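Local coordinates for protein formylmethanofuran--tetrahydromethanopterin formyltransferase (Methanosarcina barkeri, PDB 1M5S) that probably catalyses the reversible transfer of a formyl group from formylmethanofuran to tetrahydromethanopterin, a step of methanogenesis from carbon dioxide, at residues N106-A111 with G156-I161; A21-T26 with T102-G107; G192-F197 with V248-D253. All blocks are in the same frame, centred on the assembly; numbering follows the deposited sequence.

Contact 1 (N106-A111 with G156-I161)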
ATOM      1  N   ASN A 106      -3.847  18.085  19.594  1.00 25.37           N
ATOM      2  CA  ASN A 106      -5.201  17.940  20.117  1.00 26.33           C
ATOM      3  C   ASN A 106      -6.224  18.012  18.983  1.00 18.27           C
ATOM      4  O   ASN A 106      -6.322  19.029  18.292  1.00 27.65           O
ATOM      5  CB  ASN A 106      -5.474  19.051  21.137  1.00 26.61           C
ATOM      6  CG  ASN A 106      -6.725  18.806  21.954  1.00 35.66           C
ATOM      7  OD1 ASN A 106      -7.515  17.899  21.668  1.00 25.15           O
ATOM      8  ND2 ASN A 106      -6.894  19.597  23.002  1.00 23.48           N
ATOM      9  N   GLY A 107      -7.007  16.946  18.823  1.00 29.07           N
ATOM     10  CA  GLY A 107      -8.021  16.921  17.784  1.00 25.48           C
ATOM     11  C   GLY A 107      -9.280  17.690  18.139  1.00 34.81           C
ATOM     12  O   GLY A 107      -9.985  18.166  17.246  1.00 31.00           O
ATOM     13  N   LEU A 108      -9.564  17.817  19.436  1.00 29.64           N
ATOM     14  CA  LEU A 108     -10.763  18.511  19.917  1.00 31.09           C
ATOM     15  C   LEU A 108     -10.408  19.664  20.863  1.00 32.94           C
ATOM     16  O   LEU A 108     -10.696  19.606  22.057  1.00 36.43           O
ATOM     17  CB  LEU A 108     -11.694  17.521  20.634  1.00 25.86           C
ATOM     18  CG  LEU A 108     -12.651  16.664  19.789  1.00 26.72           C
ATOM     19  CD1 LEU A 108     -13.064  15.422  20.549  1.00 26.93           C
ATOM     20  CD2 LEU A 108     -13.867  17.482  19.399  1.00 35.16           C
ATOM     21  N   PRO A 109      -9.772  20.726  20.338  1.00 30.63           N
ATOM     22  CA  PRO A 109      -9.168  21.763  21.181  1.00 39.45           C
ATOM     23  C   PRO A 109     -10.183  22.661  21.895  1.00 43.09           C
ATOM     24  O   PRO A 109      -9.961  23.072  23.035  1.00 43.72           O
ATOM     25  CB  PRO A 109      -8.307  22.553  20.199  1.00 41.56           C
ATOM     26  CG  PRO A 109      -9.004  22.396  18.902  1.00 40.26           C
ATOM     27  CD  PRO A 109      -9.513  20.980  18.910  1.00 39.81           C
ATOM     28  N   GLU A 110     -11.295  22.955  21.223  1.00 45.85           N
ATOM     29  CA  GLU A 110     -12.345  23.803  21.779  1.00 40.51           C
ATOM     30  C   GLU A 110     -13.311  23.031  22.693  1.00 43.61           C
ATOM     31  O   GLU A 110     -14.224  23.622  23.271  1.00 46.23           O
ATOM     32  CB  GLU A 110     -13.127  24.468  20.643  1.00 49.97           C
ATOM     33  CG  GLU A 110     -12.740  25.909  20.346  1.00 56.22           C
ATOM     34  N   ALA A 111     -13.068  21.731  22.871  1.00 37.14           N
ATOM     35  CA  ALA A 111     -13.948  20.865  23.661  1.00 38.34           C
ATOM     36  C   ALA A 111     -13.881  21.193  25.144  1.00 43.52           C
ATOM     37  O   ALA A 111     -12.837  21.597  25.646  1.00 36.67           O
ATOM     38  CB  ALA A 111     -13.587  19.410  23.444  1.00 40.47           C
ATOM     39  N   GLY A 156      -8.652  16.692  23.716  1.00 32.27           N
ATOM     40  CA  GLY A 156     -10.065  16.864  24.003  1.00 32.83           C
ATOM     41  C   GLY A 156     -10.902  15.623  23.770  1.00 38.50           C
ATOM     42  O   GLY A 156     -10.550  14.744  22.969  1.00 27.72           O
ATOM     43  N   ALA A 157     -12.039  15.575  24.455  1.00 31.98           N
ATOM     44  CA  ALA A 157     -12.986  14.472  24.343  1.00 26.75           C
ATOM     45  C   ALA A 157     -14.406  15.016  24.489  1.00 34.96           C
ATOM     46  O   ALA A 157     -14.605  16.110  25.023  1.00 33.36           O
ATOM     47  CB  ALA A 157     -12.702  13.423  25.418  1.00 23.62           C
ATOM     48  N   ILE A 158     -15.366  14.326  23.879  1.00 33.45           N
ATOM     49  CA  ILE A 158     -16.772  14.708  23.977  1.00 32.00           C
ATOM     50  C   ILE A 158     -17.663  13.485  24.156  1.00 32.57           C
ATOM     51  O   ILE A 158     -17.177  12.352  24.252  1.00 33.67           O
ATOM     52  CB  ILE A 158     -17.261  15.502  22.726  1.00 33.29           C
ATOM     53  CG1 ILE A 158     -16.847  14.787  21.434  1.00 29.66           C
ATOM     54  CG2 ILE A 158     -16.717  16.922  22.753  1.00 32.11           C
ATOM     55  CD1 ILE A 158     -17.965  14.058  20.756  1.00 28.99           C
ATOM     56  N   ALA A 159     -18.948  13.752  24.376  1.00 38.51           N
ATOM     57  CA  ALA A 159     -19.983  12.721  24.375  1.00 35.79           C
ATOM     58  C   ALA A 159     -20.419  12.500  22.930  1.00 27.68           C
ATOM     59  O   ALA A 159     -20.974  13.404  22.287  1.00 36.39           O
ATOM     60  CB  ALA A 159     -21.177  13.170  25.229  1.00 38.09           C
ATOM     61  N   GLY A 160     -20.015  11.360  22.381  1.00 36.39           N
ATOM     62  CA  GLY A 160     -20.297  11.067  20.992  1.00 32.52           C
ATOM     63  C   GLY A 160     -21.253   9.908  20.841  1.00 40.04           C
ATOM     64  O   GLY A 160     -21.990   9.566  21.767  1.00 37.40           O
ATOM     65  N   ILE A 161     -21.179   9.253  19.689  1.00 33.93           N
ATOM     66  CA  ILE A 161     -22.157   8.250  19.300  1.00 32.02           C
ATOM     67  C   ILE A 161     -21.437   7.046  18.709  1.00 34.15           C
ATOM     68  O   ILE A 161     -20.629   7.188  17.805  1.00 25.12           O
ATOM     69  CB  ILE A 161     -23.127   8.817  18.239  1.00 34.57           C
ATOM     70  CG1 ILE A 161     -23.679  10.173  18.690  1.00 37.88           C
ATOM     71  CG2 ILE A 161     -24.260   7.842  17.995  1.00 35.13           C
ATOM     72  CD1 ILE A 161     -24.394  10.933  17.605  1.00 27.77           C
TER
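An Asx turn at Asn106, in the loop after strand 103-106, meets the long strand 147-170: the oxygen that closes the turn also accepts Gly156 N. Asn106 OD1 thus takes two backbone N-H groups, one from its own loop, Leu108 N at 3.0 Å, and one from across the contact, Gly156 N at 2.6 Å. The bond from Gly156 N is nearly straight, 171° at the hydrogen. The two donors come from opposite faces of the amide plane, that of Leu108 well above it and that of Gly156 tilted from it, while ND2 of the same amide donates to Gln114 OE1, which helps fix the rotation of the group. CG stands anti to the backbone N (chi1 -167°), which carries OD1 over to the start of segment 156-161. With an alanine here, the N-H groups of Leu108 and Gly156 would probably lose their common acceptor and the loop one of its polar ties to the strand. Beyond the amide a type I turn, Leu108 to Ala111, folds back against the strand. Leu108 O receives a C-H...O contact from Gly156 CA, 3.4 Å away, where a side chain on Gly156 would collide with that oxygen. Leu108 CD1 rests on Ile158 CG1 at 3.9 Å, and Ala111 CB meets the other branch, Ile158 CG2, at 4.1 Å.

Contact 2 (A21-T26 with T102-G107)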
ATOM      1  N   ALA A  21     -12.376  10.641  22.174  1.00 30.89           N
ATOM      2  CA  ALA A  21     -11.221  11.538  22.082  1.00 25.47           C
ATOM      3  C   ALA A  21     -10.672  11.561  20.651  1.00 29.96           C
ATOM      4  O   ALA A  21     -10.570  10.523  20.020  1.00 25.01           O
ATOM      5  CB  ALA A  21     -10.132  11.088  23.054  1.00 25.40           C
ATOM      6  N   ARG A  22     -10.503  12.757  20.103  1.00 28.42           N
ATOM      7  CA  ARG A  22      -9.898  13.002  18.787  1.00 24.38           C
ATOM      8  C   ARG A  22      -8.436  13.422  18.964  1.00 27.33           C
ATOM      9  O   ARG A  22      -8.118  14.295  19.787  1.00 25.00           O
ATOM     10  CB  ARG A  22     -10.675  14.115  18.086  1.00 27.76           C
ATOM     11  CG  ARG A  22     -10.584  14.068  16.560  1.00 22.68           C
ATOM     12  CD  ARG A  22     -10.818  15.443  15.934  1.00 31.25           C
ATOM     13  NE  ARG A  22     -11.224  15.393  14.523  1.00 28.08           N
ATOM     14  CZ  ARG A  22     -11.106  16.436  13.691  1.00 36.51           C
ATOM     15  NH1 ARG A  22     -10.599  17.602  14.118  1.00 34.29           N
ATOM     16  NH2 ARG A  22     -11.465  16.413  12.402  1.00 34.73           N
ATOM     17  N   VAL A  23      -7.551  12.730  18.244  1.00 26.89           N
ATOM     18  CA  VAL A  23      -6.104  12.986  18.263  1.00 20.01           C
ATOM     19  C   VAL A  23      -5.575  13.141  16.829  1.00 28.70           C
ATOM     20  O   VAL A  23      -5.891  12.334  15.960  1.00 21.39           O
ATOM     21  CB  VAL A  23      -5.313  11.820  18.930  1.00 24.28           C
ATOM     22  CG1 VAL A  23      -3.858  12.199  19.080  1.00 28.27           C
ATOM     23  CG2 VAL A  23      -5.916  11.468  20.262  1.00 24.61           C
ATOM     24  N   LEU A  24      -4.733  14.150  16.606  1.00 24.17           N
ATOM     25  CA  LEU A  24      -4.010  14.301  15.346  1.00 29.23           C
ATOM     26  C   LEU A  24      -2.577  13.794  15.493  1.00 28.06           C
ATOM     27  O   LEU A  24      -1.832  14.267  16.352  1.00 25.57           O
ATOM     28  CB  LEU A  24      -3.979  15.770  14.922  1.00 24.67           C
ATOM     29  CG  LEU A  24      -3.131  16.153  13.709  1.00 21.05           C
ATOM     30  CD1 LEU A  24      -3.641  15.453  12.465  1.00 22.46           C
ATOM     31  CD2 LEU A  24      -3.180  17.645  13.518  1.00 23.54           C
ATOM     32  N   ILE A  25      -2.241  12.750  14.741  1.00 26.45           N
ATOM     33  CA  ILE A  25      -0.860  12.282  14.670  1.00 20.32           C
ATOM     34  C   ILE A  25      -0.233  12.783  13.370  1.00 24.96           C
ATOM     35  O   ILE A  25      -0.743  12.499  12.287  1.00 20.61           O
ATOM     36  CB  ILE A  25      -0.772  10.733  14.713  1.00 25.22           C
ATOM     37  CG1 ILE A  25      -1.503  10.193  15.945  1.00 17.37           C
ATOM     38  CG2 ILE A  25       0.693  10.287  14.764  1.00 20.62           C
ATOM     39  CD1 ILE A  25      -1.839   8.725  15.861  1.00 24.29           C
ATOM     40  N   THR A  26       0.781  13.643  13.483  1.00 22.28           N
ATOM     41  CA  THR A  26       1.577  14.020  12.316  1.00 19.74           C
ATOM     42  C   THR A  26       2.875  13.231  12.284  1.00 18.27           C
ATOM     43  O   THR A  26       3.241  12.577  13.268  1.00 15.67           O
ATOM     44  CB  THR A  26       1.919  15.521  12.281  1.00 17.74           C
ATOM     45  OG1 THR A  26       2.881  15.818  13.294  1.00 18.00           O
ATOM     46  CG2 THR A  26       0.660  16.380  12.484  1.00 25.47           C
ATOM     47  N   THR A 102       6.729  10.849  14.745  1.00 19.73           N
ATOM     48  CA  THR A 102       5.401  11.323  15.105  1.00 19.06           C
ATOM     49  C   THR A 102       5.399  12.559  15.998  1.00 23.53           C
ATOM     50  O   THR A 102       6.339  12.799  16.755  1.00 21.91           O
ATOM     51  CB  THR A 102       4.609  10.229  15.811  1.00 15.18           C
ATOM     52  OG1 THR A 102       5.389   9.700  16.889  1.00 19.94           O
ATOM     53  CG2 THR A 102       4.270   9.118  14.839  1.00 17.67           C
ATOM     54  N   ALA A 103       4.371  13.385  15.828  1.00 25.81           N
ATOM     55  CA  ALA A 103       4.006  14.408  16.810  1.00 21.35           C
ATOM     56  C   ALA A 103       2.513  14.255  17.076  1.00 23.44           C
ATOM     57  O   ALA A 103       1.782  13.734  16.235  1.00 19.01           O
ATOM     58  CB  ALA A 103       4.308  15.803  16.269  1.00 18.14           C
ATOM     59  N   VAL A 104       2.094  14.579  18.296  1.00 26.06           N
ATOM     60  CA  VAL A 104       0.699  14.446  18.707  1.00 24.68           C
ATOM     61  C   VAL A 104       0.117  15.818  19.020  1.00 24.42           C
ATOM     62  O   VAL A 104       0.702  16.587  19.780  1.00 24.23           O
ATOM     63  CB  VAL A 104       0.565  13.558  19.964  1.00 24.69           C
ATOM     64  CG1 VAL A 104      -0.851  13.621  20.508  1.00 29.77           C
ATOM     65  CG2 VAL A 104       0.922  12.135  19.629  1.00 35.51           C
ATOM     66  N   PHE A 105      -1.013  16.129  18.395  1.00 28.37           N
ATOM     67  CA  PHE A 105      -1.739  17.365  18.662  1.00 24.42           C
ATOM     68  C   PHE A 105      -3.175  17.068  19.068  1.00 31.89           C
ATOM     69  O   PHE A 105      -3.667  15.949  18.897  1.00 23.39           O
ATOM     70  CB  PHE A 105      -1.725  18.267  17.428  1.00 24.18           C
ATOM     71  CG  PHE A 105      -0.343  18.654  16.983  1.00 33.43           C
ATOM     72  CD1 PHE A 105       0.316  19.725  17.571  1.00 26.11           C
ATOM     73  CD2 PHE A 105       0.315  17.923  16.001  1.00 28.66           C
ATOM     74  CE1 PHE A 105       1.612  20.061  17.190  1.00 31.18           C
ATOM     75  CE2 PHE A 105       1.606  18.256  15.617  1.00 33.33           C
ATOM     76  CZ  PHE A 105       2.253  19.326  16.215  1.00 29.81           C
ATOM     77  N   ASN A 106      -3.847  18.085  19.594  1.00 25.37           N
ATOM     78  CA  ASN A 106      -5.201  17.940  20.117  1.00 26.33           C
ATOM     79  C   ASN A 106      -6.224  18.012  18.983  1.00 18.27           C
ATOM     80  O   ASN A 106      -6.322  19.029  18.292  1.00 27.65           O
ATOM     81  CB  ASN A 106      -5.474  19.051  21.137  1.00 26.61           C
ATOM     82  CG  ASN A 106      -6.725  18.806  21.954  1.00 35.66           C
ATOM     83  OD1 ASN A 106      -7.515  17.899  21.668  1.00 25.15           O
ATOM     84  ND2 ASN A 106      -6.894  19.597  23.002  1.00 23.48           N
ATOM     85  N   GLY A 107      -7.007  16.946  18.823  1.00 29.07           N
ATOM     86  CA  GLY A 107      -8.021  16.921  17.784  1.00 25.48           C
ATOM     87  C   GLY A 107      -9.280  17.690  18.139  1.00 34.81           C
ATOM     88  O   GLY A 107      -9.985  18.166  17.246  1.00 31.00           O
TER
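Thr102 approaches strand 12-26 just before strand 103-106 begins: its CG2 lies alongside Ile25 CG2, the two methyl groups 3.8 Å apart and their side chains pointing the same way, while its OG1 turns to the carbonyls of Val96 and Ala99. Ala103 and Thr26 then form a hydrogen-bonded antiparallel pair, with Ala103 N 2.9 Å from Thr26 O. Val104 pairs with Ile25 without hydrogen bonds between them, and its CG1 meets Val23 CG1 at 3.6 Å. Phe105 is gripped by Leu24 through two bonds, the one from Phe105 N to Leu24 O being nearly straight (172°) and in the carbonyl plane. Its ring receives Thr26 OG1 at the edge, 3.6 Å from Phe105 CE2, and the Thr26 and Phe105 side chains cross at about a right angle; the hydroxyl's hydrogen bonds go to Asp67 and Arg69. Past Asn106, whose side chain diverges from Val23, Gly107 N makes a weak bond to Arg22 O. The extended Arg22 chain runs beside Gly107 and sets NH1 3.2 Å from Gly107 O, which lies in the guanidinium plane; its NH2 forms a salt bridge with Glu57. Strand 71-78 flanks residues 21-26 antiparallel, and strand 147-170 runs parallel beside Val104, while helices 30-41 and 81-95 cover the face carrying Ile25 and Val104.

Contact 3 (G192-F197 with V248-D253)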
ATOM      1  N   GLY A 192     -15.202  13.452  11.234  1.00 29.44           N
ATOM      2  CA  GLY A 192     -16.111  13.274  12.349  1.00 26.03           C
ATOM      3  C   GLY A 192     -16.515  11.845  12.630  1.00 32.64           C
ATOM      4  O   GLY A 192     -17.128  11.566  13.663  1.00 28.73           O
ATOM      5  N   THR A 193     -16.161  10.929  11.732  1.00 26.04           N
ATOM      6  CA  THR A 193     -16.557   9.531  11.882  1.00 17.61           C
ATOM      7  C   THR A 193     -15.394   8.563  11.738  1.00 24.19           C
ATOM      8  O   THR A 193     -14.404   8.857  11.069  1.00 20.50           O
ATOM      9  CB  THR A 193     -17.625   9.134  10.849  1.00 28.00           C
ATOM     10  OG1 THR A 193     -17.252   9.642   9.563  1.00 28.89           O
ATOM     11  CG2 THR A 193     -18.982   9.683  11.238  1.00 24.02           C
ATOM     12  N   ILE A 194     -15.533   7.408  12.380  1.00 20.54           N
ATOM     13  CA  ILE A 194     -14.623   6.287  12.209  1.00 21.31           C
ATOM     14  C   ILE A 194     -15.402   4.985  12.014  1.00 26.71           C
ATOM     15  O   ILE A 194     -16.608   4.915  12.263  1.00 21.61           O
ATOM     16  CB  ILE A 194     -13.669   6.107  13.431  1.00 27.61           C
ATOM     17  CG1 ILE A 194     -14.470   5.800  14.708  1.00 22.85           C
ATOM     18  CG2 ILE A 194     -12.794   7.333  13.598  1.00 18.44           C
ATOM     19  CD1 ILE A 194     -13.690   5.017  15.763  1.00 19.20           C
ATOM     20  N   THR A 195     -14.704   3.954  11.558  1.00 21.81           N
ATOM     21  CA  THR A 195     -15.304   2.647  11.386  1.00 17.87           C
ATOM     22  C   THR A 195     -14.397   1.605  12.046  1.00 26.56           C
ATOM     23  O   THR A 195     -13.394   1.190  11.467  1.00 25.78           O
ATOM     24  CB  THR A 195     -15.500   2.317   9.874  1.00 24.65           C
ATOM     25  OG1 THR A 195     -14.258   2.476   9.180  1.00 21.85           O
ATOM     26  CG2 THR A 195     -16.539   3.249   9.241  1.00 20.04           C
ATOM     27  N   PRO A 196     -14.675   1.260  13.317  1.00 25.94           N
ATOM     28  CA  PRO A 196     -13.652   0.661  14.184  1.00 25.64           C
ATOM     29  C   PRO A 196     -13.322  -0.812  13.921  1.00 22.07           C
ATOM     30  O   PRO A 196     -12.342  -1.338  14.458  1.00 19.48           O
ATOM     31  CB  PRO A 196     -14.220   0.872  15.593  1.00 29.27           C
ATOM     32  CG  PRO A 196     -15.692   0.937  15.381  1.00 24.00           C
ATOM     33  CD  PRO A 196     -15.841   1.706  14.102  1.00 20.11           C
ATOM     34  N   PHE A 197     -14.152  -1.504  13.147  1.00 17.61           N
ATOM     35  CA  PHE A 197     -13.940  -2.935  12.940  1.00 17.27           C
ATOM     36  C   PHE A 197     -12.788  -3.206  11.968  1.00 24.12           C
ATOM     37  O   PHE A 197     -12.206  -2.265  11.437  1.00 20.41           O
ATOM     38  CB  PHE A 197     -15.243  -3.589  12.475  1.00 20.61           C
ATOM     39  CG  PHE A 197     -16.021  -4.224  13.597  1.00 24.46           C
ATOM     40  CD1 PHE A 197     -16.651  -3.433  14.557  1.00 32.99           C
ATOM     41  CD2 PHE A 197     -16.032  -5.607  13.756  1.00 25.11           C
ATOM     42  CE1 PHE A 197     -17.270  -4.013  15.662  1.00 25.78           C
ATOM     43  CE2 PHE A 197     -16.648  -6.194  14.857  1.00 35.48           C
ATOM     44  CZ  PHE A 197     -17.266  -5.396  15.813  1.00 29.53           C
ATOM     45  N   VAL A 248     -20.018  -0.627  10.929  1.00 23.96           N
ATOM     46  CA  VAL A 248     -20.290   0.137  12.146  1.00 26.04           C
ATOM     47  C   VAL A 248     -19.547   1.466  12.125  1.00 28.72           C
ATOM     48  O   VAL A 248     -18.374   1.524  11.773  1.00 22.19           O
ATOM     49  CB  VAL A 248     -19.882  -0.651  13.408  1.00 33.03           C
ATOM     50  CG1 VAL A 248     -20.123   0.188  14.651  1.00 29.08           C
ATOM     51  CG2 VAL A 248     -20.675  -1.940  13.492  1.00 32.00           C
ATOM     52  N   ILE A 249     -20.241   2.521  12.536  1.00 20.41           N
ATOM     53  CA  ILE A 249     -19.762   3.899  12.434  1.00 15.87           C
ATOM     54  C   ILE A 249     -19.902   4.586  13.805  1.00 31.38           C
ATOM     55  O   ILE A 249     -20.988   4.600  14.386  1.00 25.61           O
ATOM     56  CB  ILE A 249     -20.596   4.695  11.384  1.00 16.71           C
ATOM     57  CG1 ILE A 249     -20.575   3.965  10.040  1.00 19.36           C
ATOM     58  CG2 ILE A 249     -20.067   6.109  11.233  1.00 22.26           C
ATOM     59  CD1 ILE A 249     -21.561   4.480   9.034  1.00 26.01           C
ATOM     60  N   ASN A 250     -18.777   5.001  14.382  1.00 27.31           N
ATOM     61  CA  ASN A 250     -18.780   5.898  15.536  1.00 24.97           C
ATOM     62  C   ASN A 250     -18.511   7.300  15.036  1.00 27.09           C
ATOM     63  O   ASN A 250     -17.925   7.478  13.972  1.00 25.63           O
ATOM     64  CB  ASN A 250     -17.701   5.502  16.542  1.00 22.80           C
ATOM     65  CG  ASN A 250     -17.973   4.165  17.191  1.00 20.29           C
ATOM     66  OD1 ASN A 250     -18.893   3.447  16.800  1.00 23.73           O
ATOM     67  ND2 ASN A 250     -17.165   3.815  18.184  1.00 26.20           N
ATOM     68  N   GLY A 251     -18.936   8.300  15.796  1.00 23.95           N
ATOM     69  CA  GLY A 251     -18.796   9.669  15.329  1.00 18.90           C
ATOM     70  C   GLY A 251     -19.082  10.715  16.386  1.00 28.54           C
ATOM     71  O   GLY A 251     -19.706  10.427  17.411  1.00 26.12           O
ATOM     72  N   LEU A 252     -18.689  11.948  16.091  1.00 22.97           N
ATOM     73  CA  LEU A 252     -18.760  13.048  17.044  1.00 29.92           C
ATOM     74  C   LEU A 252     -20.189  13.540  17.279  1.00 41.38           C
ATOM     75  O   LEU A 252     -20.582  13.807  18.418  1.00 39.76           O
ATOM     76  CB  LEU A 252     -17.879  14.201  16.558  1.00 27.59           C
ATOM     77  CG  LEU A 252     -16.392  13.844  16.450  1.00 29.23           C
ATOM     78  CD1 LEU A 252     -15.614  14.996  15.825  1.00 33.30           C
ATOM     79  CD2 LEU A 252     -15.853  13.503  17.834  1.00 31.03           C
ATOM     80  N   ASP A 253     -20.958  13.666  16.202  1.00 41.73           N
ATOM     81  CA  ASP A 253     -22.353  14.082  16.300  1.00 41.58           C
ATOM     82  C   ASP A 253     -23.265  13.204  15.438  1.00 43.37           C
ATOM     83  O   ASP A 253     -22.810  12.239  14.825  1.00 37.91           O
ATOM     84  CB  ASP A 253     -22.493  15.566  15.913  1.00 36.87           C
ATOM     85  CG  ASP A 253     -21.885  15.892  14.548  1.00 48.12           C
ATOM     86  OD1 ASP A 253     -21.918  15.035  13.653  1.00 49.14           O
ATOM     87  OD2 ASP A 253     -21.437  17.038  14.344  1.00 51.70           O
TER
HETATM   88  O   HOH W   1     -16.697  -0.699  11.428  1.00 25.26           O
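Ile194 and Asn250 are held together by a pair of backbone hydrogen bonds, the centre of a short antiparallel beta ladder between strands 193-194 and 243-251. Ile194 N donates to Asn250 O at 2.9 Å, and Asn250 N returns the bond to Ile194 O at 3.0 Å, less straight at 141°. Two residues on, Leu252 N reaches Gly192 O, lying in its carbonyl plane, and this carbonyl also takes a bond from Gln75 NE2. Where the ladder ends, a water bridges the two segments, accepting from Phe197 N and donating to Val248 O at 2.8 Å. Between these bonds Thr193 and Gly251 approach closely as a non-hydrogen-bonded pair, and a CB on Gly251 would collide with Thr193 CG2.

The side chains separate onto two faces. On one, Ile194 CG1 is placed between its backbone N and carbonyl carbon (chi1 62°) and lies 3.7 Å from Asn250 CB. The Asn250 amide turns away from Ile194, ND2 to Glu53 OE1 and OD1 to Gly163 N, so both polar ends of this buried group are satisfied; Gln75 and Cys77 of strand 71-78 pack on the same face. On the other, Thr193 and Ile249 lie side by side, pointing the same way, against helices 173-187 and 254-268. Asp253 ends the segment as the N-cap of helix 254-268. The pairing thus belongs to the proximal lobe, with strand 71-78 on one face and the two helices on the other. At the opposite end Phe197 packs on Thr98 of the second subunit. Val248 lies obliquely to its ring, with Phe197 CD1 4.4 Å from Val248 CB.

How the contacts relate
Along the chain, contact 2 begins at strand 12-26 and runs into contact 1, with Asn106 and Gly107 common to both; contact 3 follows. The centres of contacts 1 and 2 lie about 12 Å apart, and Leu108 packs on Arg22 where they meet. Contact 3 is about 14 Å from contact 1 and about 17 Å from contact 2, centre to centre. Strand 147-170 links them: it neighbours strands 12-26 and 103-106 near contacts 1 and 2 and strand 243-251 near contact 3, where Ile161 O probably accepts a bond from Gly251 N. One long strand thus connects pairings of the N-terminal part of the chain with those of the proximal lobe.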